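Local coordinates for methylenetetrahydrofolate--tRNA-(uracil-5-)-methyltransferase TrmFO (Thermus thermophilus, PDB 3G5S), which probably catalyses the FAD- and folate-dependent methylation of uridine 54 in tRNAs to 5-methyluridine, at residues 168-180 against 243-256. Sequence-based numbering, arbitrary orientation. Where two conformers were deposited one is given.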
ATOM      1  N   SER A 168      -9.115  17.376  -7.802  1.00 14.77           N
ATOM      2  CA  SER A 168     -10.538  17.235  -7.506  1.00 14.80           C
ATOM      3  C   SER A 168     -11.002  18.171  -6.392  1.00 14.39           C
ATOM      4  O   SER A 168     -12.185  18.214  -6.077  1.00 16.18           O
ATOM      5  CB  SER A 168     -10.892  15.784  -7.166  1.00 14.51           C
ATOM      6  OG  SER A 168     -10.451  15.418  -5.866  1.00 14.41           O
ATOM      7  N   ILE A 169     -10.068  18.917  -5.805  1.00 13.32           N
ATOM      8  CA  ILE A 169     -10.395  19.885  -4.769  1.00 13.84           C
ATOM      9  C   ILE A 169     -10.843  21.214  -5.378  1.00 14.86           C
ATOM     10  O   ILE A 169     -10.233  21.711  -6.326  1.00 16.22           O
ATOM     11  CB  ILE A 169      -9.178  20.146  -3.859  1.00 13.94           C
ATOM     12  CG1 ILE A 169      -8.677  18.839  -3.237  1.00 14.36           C
ATOM     13  CG2 ILE A 169      -9.527  21.166  -2.782  1.00 14.77           C
ATOM     14  CD1 ILE A 169      -7.338  18.976  -2.523  1.00 15.32           C
ATOM     15  N   ASP A 170     -11.919  21.775  -4.835  1.00 14.93           N
ATOM     16  CA  ASP A 170     -12.371  23.106  -5.217  1.00 15.99           C
ATOM     17  C   ASP A 170     -11.612  24.125  -4.382  1.00 15.74           C
ATOM     18  O   ASP A 170     -11.967  24.393  -3.231  1.00 15.66           O
ATOM     19  CB  ASP A 170     -13.880  23.229  -5.005  1.00 16.21           C
ATOM     20  CG  ASP A 170     -14.405  24.631  -5.251  1.00 17.70           C
ATOM     21  OD1 ASP A 170     -13.638  25.514  -5.692  1.00 18.19           O
ATOM     22  OD2 ASP A 170     -15.609  24.848  -4.997  1.00 20.01           O
ATOM     23  N   LEU A 171     -10.557  24.682  -4.965  1.00 16.03           N
ATOM     24  CA  LEU A 171      -9.650  25.554  -4.230  1.00 17.45           C
ATOM     25  C   LEU A 171     -10.286  26.878  -3.808  1.00 17.55           C
ATOM     26  O   LEU A 171      -9.747  27.582  -2.955  1.00 19.39           O
ATOM     27  CB  LEU A 171      -8.371  25.798  -5.032  1.00 18.78           C
ATOM     28  CG  LEU A 171      -7.545  24.545  -5.333  1.00 20.76           C
ATOM     29  CD1 LEU A 171      -6.435  24.864  -6.321  1.00 21.67           C
ATOM     30  CD2 LEU A 171      -6.976  23.940  -4.055  1.00 20.69           C
ATOM     31  N   THR A 172     -11.433  27.217  -4.385  1.00 17.82           N
ATOM     32  CA  THR A 172     -12.093  28.464  -4.006  1.00 18.30           C
ATOM     33  C   THR A 172     -12.687  28.378  -2.600  1.00 18.13           C
ATOM     34  O   THR A 172     -13.139  29.381  -2.051  1.00 19.93           O
ATOM     35  CB  THR A 172     -13.209  28.870  -4.995  1.00 19.59           C
ATOM     36  OG1 THR A 172     -14.320  27.975  -4.866  1.00 20.21           O
ATOM     37  CG2 THR A 172     -12.700  28.864  -6.436  1.00 21.27           C
ATOM     38  N   LYS A 173     -12.688  27.181  -2.023  1.00 16.54           N
ATOM     39  CA  LYS A 173     -13.248  26.982  -0.693  1.00 16.84           C
ATOM     40  C   LYS A 173     -12.174  26.611   0.327  1.00 17.27           C
ATOM     41  O   LYS A 173     -12.479  26.170   1.440  1.00 19.10           O
ATOM     42  CB  LYS A 173     -14.351  25.924  -0.732  1.00 17.80           C
ATOM     43  CG  LYS A 173     -15.573  26.376  -1.523  1.00 20.98           C
ATOM     44  CD  LYS A 173     -16.623  25.285  -1.635  1.00 22.52           C
ATOM     45  CE  LYS A 173     -17.789  25.738  -2.503  1.00 24.05           C
ATOM     46  NZ  LYS A 173     -18.460  26.951  -1.955  1.00 26.27           N
ATOM     47  N   CYS A 174     -10.917  26.799  -0.054  1.00 17.35           N
ATOM     48  CA  CYS A 174      -9.798  26.523   0.841  1.00 17.47           C
ATOM     49  C   CYS A 174      -8.812  27.675   0.885  1.00 17.09           C
ATOM     50  O   CYS A 174      -8.836  28.560   0.039  1.00 18.67           O
ATOM     51  CB  CYS A 174      -9.020  25.290   0.388  1.00 22.35           C
ATOM     52  SG  CYS A 174      -9.963  23.924  -0.259  1.00 26.77           S
ATOM     53  N   PHE A 175      -7.925  27.643   1.873  1.00 15.88           N
ATOM     54  CA  PHE A 175      -6.794  28.560   1.905  1.00 16.22           C
ATOM     55  C   PHE A 175      -5.531  27.837   2.358  1.00 16.43           C
ATOM     56  O   PHE A 175      -5.588  26.968   3.230  1.00 15.66           O
ATOM     57  CB  PHE A 175      -7.089  29.810   2.748  1.00 16.63           C
ATOM     58  CG  PHE A 175      -7.367  29.536   4.206  1.00 15.58           C
ATOM     59  CD1 PHE A 175      -8.649  29.227   4.646  1.00 15.83           C
ATOM     60  CD2 PHE A 175      -6.353  29.636   5.144  1.00 15.97           C
ATOM     61  CE1 PHE A 175      -8.903  29.004   5.990  1.00 15.68           C
ATOM     62  CE2 PHE A 175      -6.600  29.415   6.481  1.00 15.98           C
ATOM     63  CZ  PHE A 175      -7.878  29.094   6.908  1.00 15.97           C
ATOM     64  N   ARG A 176      -4.405  28.170   1.731  1.00 18.28           N
ATOM     65  CA  ARG A 176      -3.115  27.594   2.095  1.00 20.37           C
ATOM     66  C   ARG A 176      -2.539  28.376   3.261  1.00 21.25           C
ATOM     67  O   ARG A 176      -2.373  29.593   3.183  1.00 22.96           O
ATOM     68  CB  ARG A 176      -2.118  27.657   0.927  1.00 23.85           C
ATOM     69  CG  ARG A 176      -2.291  26.615  -0.183  1.00 27.36           C
ATOM     70  CD  ARG A 176      -1.834  25.202   0.217  1.00 29.73           C
ATOM     71  NE  ARG A 176      -0.383  24.992   0.188  1.00 31.34           N
ATOM     72  CZ  ARG A 176       0.289  24.475  -0.841  1.00 31.25           C
ATOM     73  NH1 ARG A 176      -0.347  24.124  -1.950  1.00 31.83           N
ATOM     74  NH2 ARG A 176       1.602  24.311  -0.760  1.00 32.63           N
ATOM     75  N   ALA A 177      -2.219  27.676   4.339  1.00 20.01           N
ATOM     76  CA  ALA A 177      -1.607  28.308   5.490  1.00 20.57           C
ATOM     77  C   ALA A 177      -1.107  27.270   6.467  1.00 21.12           C
ATOM     78  O   ALA A 177      -1.663  26.174   6.581  1.00 21.04           O
ATOM     79  CB  ALA A 177      -2.588  29.239   6.179  1.00 20.38           C
ATOM     80  N   GLY A 178      -0.028  27.620   7.149  1.00 23.46           N
ATOM     81  CA  GLY A 178       0.389  26.896   8.325  1.00 25.46           C
ATOM     82  C   GLY A 178      -0.119  27.725   9.480  1.00 25.99           C
ATOM     83  O   GLY A 178      -0.378  28.919   9.322  1.00 26.61           O
ATOM     84  N   ARG A 179      -0.289  27.101  10.633  1.00 25.63           N
ATOM     85  CA  ARG A 179      -0.726  27.836  11.808  1.00 24.72           C
ATOM     86  C   ARG A 179       0.315  28.888  12.180  1.00 25.01           C
ATOM     87  O   ARG A 179       1.519  28.664  12.037  1.00 26.27           O
ATOM     88  CB  ARG A 179      -0.963  26.880  12.974  1.00 24.18           C
ATOM     89  CG  ARG A 179      -1.909  25.742  12.636  1.00 23.63           C
ATOM     90  CD  ARG A 179      -2.125  24.860  13.841  1.00 24.31           C
ATOM     91  NE  ARG A 179      -2.778  23.595  13.516  1.00 23.16           N
ATOM     92  CZ  ARG A 179      -4.089  23.449  13.359  1.00 20.49           C
ATOM     93  NH1 ARG A 179      -4.898  24.494  13.474  1.00 19.54           N
ATOM     94  NH2 ARG A 179      -4.590  22.255  13.078  1.00 21.90           N
ATOM     95  N   TYR A 180      -0.156  30.042  12.641  1.00 24.95           N
ATOM     96  CA  TYR A 180       0.730  31.119  13.071  1.00 26.02           C
ATOM     97  C   TYR A 180       1.698  31.535  11.966  1.00 27.56           C
ATOM     98  O   TYR A 180       2.801  32.011  12.238  1.00 29.33           O
ATOM     99  CB  TYR A 180       1.500  30.702  14.324  1.00 25.80           C
ATOM    100  CG  TYR A 180       0.604  30.324  15.479  1.00 26.15           C
ATOM    101  CD1 TYR A 180      -0.150  31.285  16.140  1.00 26.39           C
ATOM    102  CD2 TYR A 180       0.511  29.007  15.910  1.00 26.59           C
ATOM    103  CE1 TYR A 180      -0.969  30.945  17.201  1.00 26.82           C
ATOM    104  CE2 TYR A 180      -0.307  28.658  16.970  1.00 26.94           C
ATOM    105  CZ  TYR A 180      -1.045  29.633  17.610  1.00 27.37           C
ATOM    106  OH  TYR A 180      -1.860  29.295  18.666  1.00 29.33           O
ATOM    107  N   LYS A 243      -9.460  21.718  14.812  1.00 12.33           N
ATOM    108  CA  LYS A 243      -9.189  22.987  15.494  1.00 12.85           C
ATOM    109  C   LYS A 243      -8.688  24.066  14.532  1.00 12.25           C
ATOM    110  O   LYS A 243      -7.922  23.777  13.619  1.00 13.50           O
ATOM    111  CB  LYS A 243      -8.186  22.775  16.627  1.00 13.98           C
ATOM    112  CG  LYS A 243      -6.780  22.459  16.168  1.00 15.21           C
ATOM    113  CD  LYS A 243      -5.929  22.036  17.357  1.00 17.39           C
ATOM    114  CE  LYS A 243      -4.520  21.679  16.936  1.00 19.88           C
ATOM    115  NZ  LYS A 243      -3.698  21.232  18.088  1.00 21.15           N
ATOM    116  N   PRO A 244      -9.122  25.319  14.736  1.00 13.24           N
ATOM    117  CA  PRO A 244      -8.729  26.416  13.850  1.00 13.37           C
ATOM    118  C   PRO A 244      -7.571  27.248  14.394  1.00 13.96           C
ATOM    119  O   PRO A 244      -7.271  28.311  13.848  1.00 14.43           O
ATOM    120  CB  PRO A 244      -9.998  27.262  13.816  1.00 14.70           C
ATOM    121  CG  PRO A 244     -10.514  27.154  15.227  1.00 15.22           C
ATOM    122  CD  PRO A 244     -10.205  25.727  15.652  1.00 15.15           C
ATOM    123  N   VAL A 245      -6.938  26.758  15.458  1.00 15.42           N
ATOM    124  CA  VAL A 245      -5.890  27.487  16.171  1.00 16.25           C
ATOM    125  C   VAL A 245      -4.799  28.012  15.241  1.00 16.17           C
ATOM    126  O   VAL A 245      -4.196  27.252  14.488  1.00 17.39           O
ATOM    127  CB  VAL A 245      -5.240  26.604  17.252  1.00 18.37           C
ATOM    128  CG1 VAL A 245      -4.182  27.386  17.996  1.00 19.87           C
ATOM    129  CG2 VAL A 245      -6.299  26.084  18.207  1.00 19.33           C
ATOM    130  N   GLY A 246      -4.555  29.318  15.299  1.00 17.38           N
ATOM    131  CA  GLY A 246      -3.483  29.927  14.529  1.00 18.37           C
ATOM    132  C   GLY A 246      -3.781  30.161  13.055  1.00 18.08           C
ATOM    133  O   GLY A 246      -2.887  30.541  12.294  1.00 20.70           O
ATOM    134  N   LEU A 247      -5.029  29.944  12.648  1.00 16.61           N
ATOM    135  CA  LEU A 247      -5.430  30.146  11.257  1.00 16.24           C
ATOM    136  C   LEU A 247      -6.341  31.356  11.112  1.00 17.22           C
ATOM    137  O   LEU A 247      -7.157  31.643  11.991  1.00 17.72           O
ATOM    138  CB  LEU A 247      -6.133  28.899  10.719  1.00 16.83           C
ATOM    139  CG  LEU A 247      -5.321  27.601  10.725  1.00 16.64           C
ATOM    140  CD1 LEU A 247      -6.213  26.405  10.426  1.00 18.30           C
ATOM    141  CD2 LEU A 247      -4.165  27.680   9.740  1.00 17.82           C
ATOM    142  N   VAL A 248      -6.185  32.063  10.000  1.00 17.22           N
ATOM    143  CA  VAL A 248      -7.048  33.183   9.675  1.00 18.08           C
ATOM    144  C   VAL A 248      -7.629  32.934   8.293  1.00 17.83           C
ATOM    145  O   VAL A 248      -6.898  32.789   7.316  1.00 19.47           O
ATOM    146  CB  VAL A 248      -6.288  34.525   9.700  1.00 20.48           C
ATOM    147  CG1 VAL A 248      -7.217  35.673   9.313  1.00 22.13           C
ATOM    148  CG2 VAL A 248      -5.680  34.764  11.075  1.00 22.26           C
ATOM    149  N   ASP A 249      -8.954  32.866   8.223  1.00 16.28           N
ATOM    150  CA  ASP A 249      -9.649  32.662   6.965  1.00 15.05           C
ATOM    151  C   ASP A 249      -9.604  33.976   6.186  1.00 14.64           C
ATOM    152  O   ASP A 249     -10.144  34.980   6.650  1.00 15.89           O
ATOM    153  CB  ASP A 249     -11.095  32.260   7.261  1.00 15.94           C
ATOM    154  CG  ASP A 249     -11.896  31.932   6.011  1.00 16.12           C
ATOM    155  OD1 ASP A 249     -11.434  32.224   4.890  1.00 16.22           O
ATOM    156  OD2 ASP A 249     -13.004  31.376   6.166  1.00 18.05           O
ATOM    157  N   PRO A 250      -8.963  33.989   5.002  1.00 15.81           N
ATOM    158  CA  PRO A 250      -8.857  35.255   4.263  1.00 17.32           C
ATOM    159  C   PRO A 250     -10.214  35.847   3.914  1.00 17.43           C
ATOM    160  O   PRO A 250     -10.321  37.049   3.698  1.00 18.33           O
ATOM    161  CB  PRO A 250      -8.122  34.854   2.977  1.00 19.47           C
ATOM    162  CG  PRO A 250      -7.388  33.612   3.330  1.00 19.71           C
ATOM    163  CD  PRO A 250      -8.275  32.887   4.305  1.00 17.71           C
ATOM    164  N   ARG A 251     -11.241  35.013   3.849  1.00 17.39           N
ATOM    165  CA  ARG A 251     -12.552  35.508   3.477  1.00 19.28           C
ATOM    166  C   ARG A 251     -13.219  36.297   4.601  1.00 20.07           C
ATOM    167  O   ARG A 251     -13.959  37.234   4.346  1.00 22.85           O
ATOM    168  CB  ARG A 251     -13.422  34.362   2.969  1.00 22.62           C
ATOM    169  CG  ARG A 251     -12.841  33.732   1.712  1.00 24.81           C
ATOM    170  CD  ARG A 251     -13.878  33.007   0.881  1.00 27.36           C
ATOM    171  NE  ARG A 251     -13.289  32.492  -0.352  1.00 29.76           N
ATOM    172  CZ  ARG A 251     -13.248  33.163  -1.498  1.00 30.55           C
ATOM    173  NH1 ARG A 251     -13.773  34.381  -1.573  1.00 31.60           N
ATOM    174  NH2 ARG A 251     -12.687  32.615  -2.570  1.00 30.95           N
ATOM    175  N   THR A 252     -12.926  35.954   5.847  1.00 20.34           N
ATOM    176  CA  THR A 252     -13.568  36.636   6.964  1.00 21.18           C
ATOM    177  C   THR A 252     -12.595  37.530   7.728  1.00 22.07           C
ATOM    178  O   THR A 252     -13.013  38.407   8.487  1.00 24.52           O
ATOM    179  CB  THR A 252     -14.147  35.628   7.947  1.00 22.30           C
ATOM    180  OG1 THR A 252     -13.066  34.907   8.541  1.00 20.80           O
ATOM    181  CG2 THR A 252     -15.054  34.641   7.233  1.00 22.99           C
ATOM    182  N   GLY A 253     -11.301  37.302   7.530  1.00 20.70           N
ATOM    183  CA  GLY A 253     -10.275  37.996   8.289  1.00 21.45           C
ATOM    184  C   GLY A 253     -10.225  37.549   9.741  1.00 22.80           C
ATOM    185  O   GLY A 253      -9.621  38.214  10.581  1.00 25.18           O
ATOM    186  N   LYS A 254     -10.859  36.420  10.041  1.00 21.95           N
ATOM    187  CA  LYS A 254     -10.906  35.921  11.405  1.00 21.43           C
ATOM    188  C   LYS A 254     -10.631  34.425  11.463  1.00 18.75           C
ATOM    189  O   LYS A 254     -10.628  33.728  10.444  1.00 17.86           O
ATOM    190  CB  LYS A 254     -12.267  36.210  12.039  1.00 23.67           C
ATOM    191  CG  LYS A 254     -12.648  37.680  12.030  1.00 26.19           C
ATOM    192  CD  LYS A 254     -13.934  37.936  12.795  1.00 28.79           C
ATOM    193  CE  LYS A 254     -15.080  37.101  12.253  1.00 30.04           C
ATOM    194  NZ  LYS A 254     -16.392  37.759  12.518  1.00 31.64           N
ATOM    195  N   GLU A 255     -10.399  33.939  12.673  1.00 17.95           N
ATOM    196  CA  GLU A 255     -10.275  32.518  12.905  1.00 16.91           C
ATOM    197  C   GLU A 255     -11.531  31.811  12.392  1.00 16.53           C
ATOM    198  O   GLU A 255     -12.642  32.245  12.671  1.00 16.71           O
ATOM    199  CB  GLU A 255     -10.124  32.291  14.408  1.00 17.39           C
ATOM    200  CG  GLU A 255      -9.771  30.883  14.830  1.00 17.57           C
ATOM    201  CD  GLU A 255      -9.810  30.744  16.339  1.00 18.55           C
ATOM    202  OE1 GLU A 255     -10.921  30.652  16.894  1.00 20.54           O
ATOM    203  OE2 GLU A 255      -8.737  30.756  16.972  1.00 19.93           O
ATOM    204  N   PRO A 256     -11.371  30.732  11.615  1.00 15.74           N
ATOM    205  CA  PRO A 256     -12.562  29.972  11.219  0.57 15.81           C
ATOM    206  C   PRO A 256     -13.151  29.229  12.414  1.00 15.28           C
ATOM    207  O   PRO A 256     -12.478  29.041  13.433  1.00 15.99           O
ATOM    208  CB  PRO A 256     -12.029  28.990  10.171  0.57 16.59           C
ATOM    209  CG  PRO A 256     -10.572  28.910  10.417  0.57 15.16           C
ATOM    210  CD  PRO A 256     -10.133  30.200  11.024  0.57 15.29           C
TER
HETATM  211  O   HOH W   1      -1.665  31.234   9.740  1.00 29.34           O
HETATM  212  O   HOH W   2      -7.018  21.604  12.198  1.00 24.65           O
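Arg179 runs alongside the type II turn Pro244-Leu247 and puts NH1, edge-on, between the carbonyls of Lys243 and Val245. Val245 O takes it at 3.0 Å on a lone pair in the carbonyl plane; Lys243 O, 3.1 Å from Arg179 NH1, is met from above its own plane, yet both oxygens lie in the guanidinium plane and both bonds are nearly straight (163°). Two such bonds should fix the group's rotation.

Next along, Tyr180 N donates to Gly246 O (2.8 Å), and water 1 ties that oxygen to Gly178 O. One face of the Tyr180 ring sits on Gly246 CA, 3.8 Å from the ring centroid, a CH-pi contact close to the ring normal. Gly246 has positive phi, and its bare CA leaves the ring room to settle.

Toward the other end, Phe175 carries the apolar part. With CG wedged between backbone N and carbonyl carbon (chi1 62°), its ring offers one face to Pro250 CD, 3.8 Å from the ring centroid, and to Asp249 CA; Leu247 CB and Pro256 CG meet the edge. Behind this, Asp249 OD1 accepts from Arg251 N (3.0 Å) in an Asx turn, shaping the loop that packs on the ring. Arg251 NH2 adds a weak bond to Thr172 O.

This loop-on-strand contact edges the antiparallel sheet, away from the FAD and the glutathione (about 11 Å from the Arg179 side chain). Strand 175-176, outermost in that sheet, pairs with strand 187-191, and the loop between helix 236-239 and strand 258-264 folds against it, Leu247 touching Asn188 and Val259.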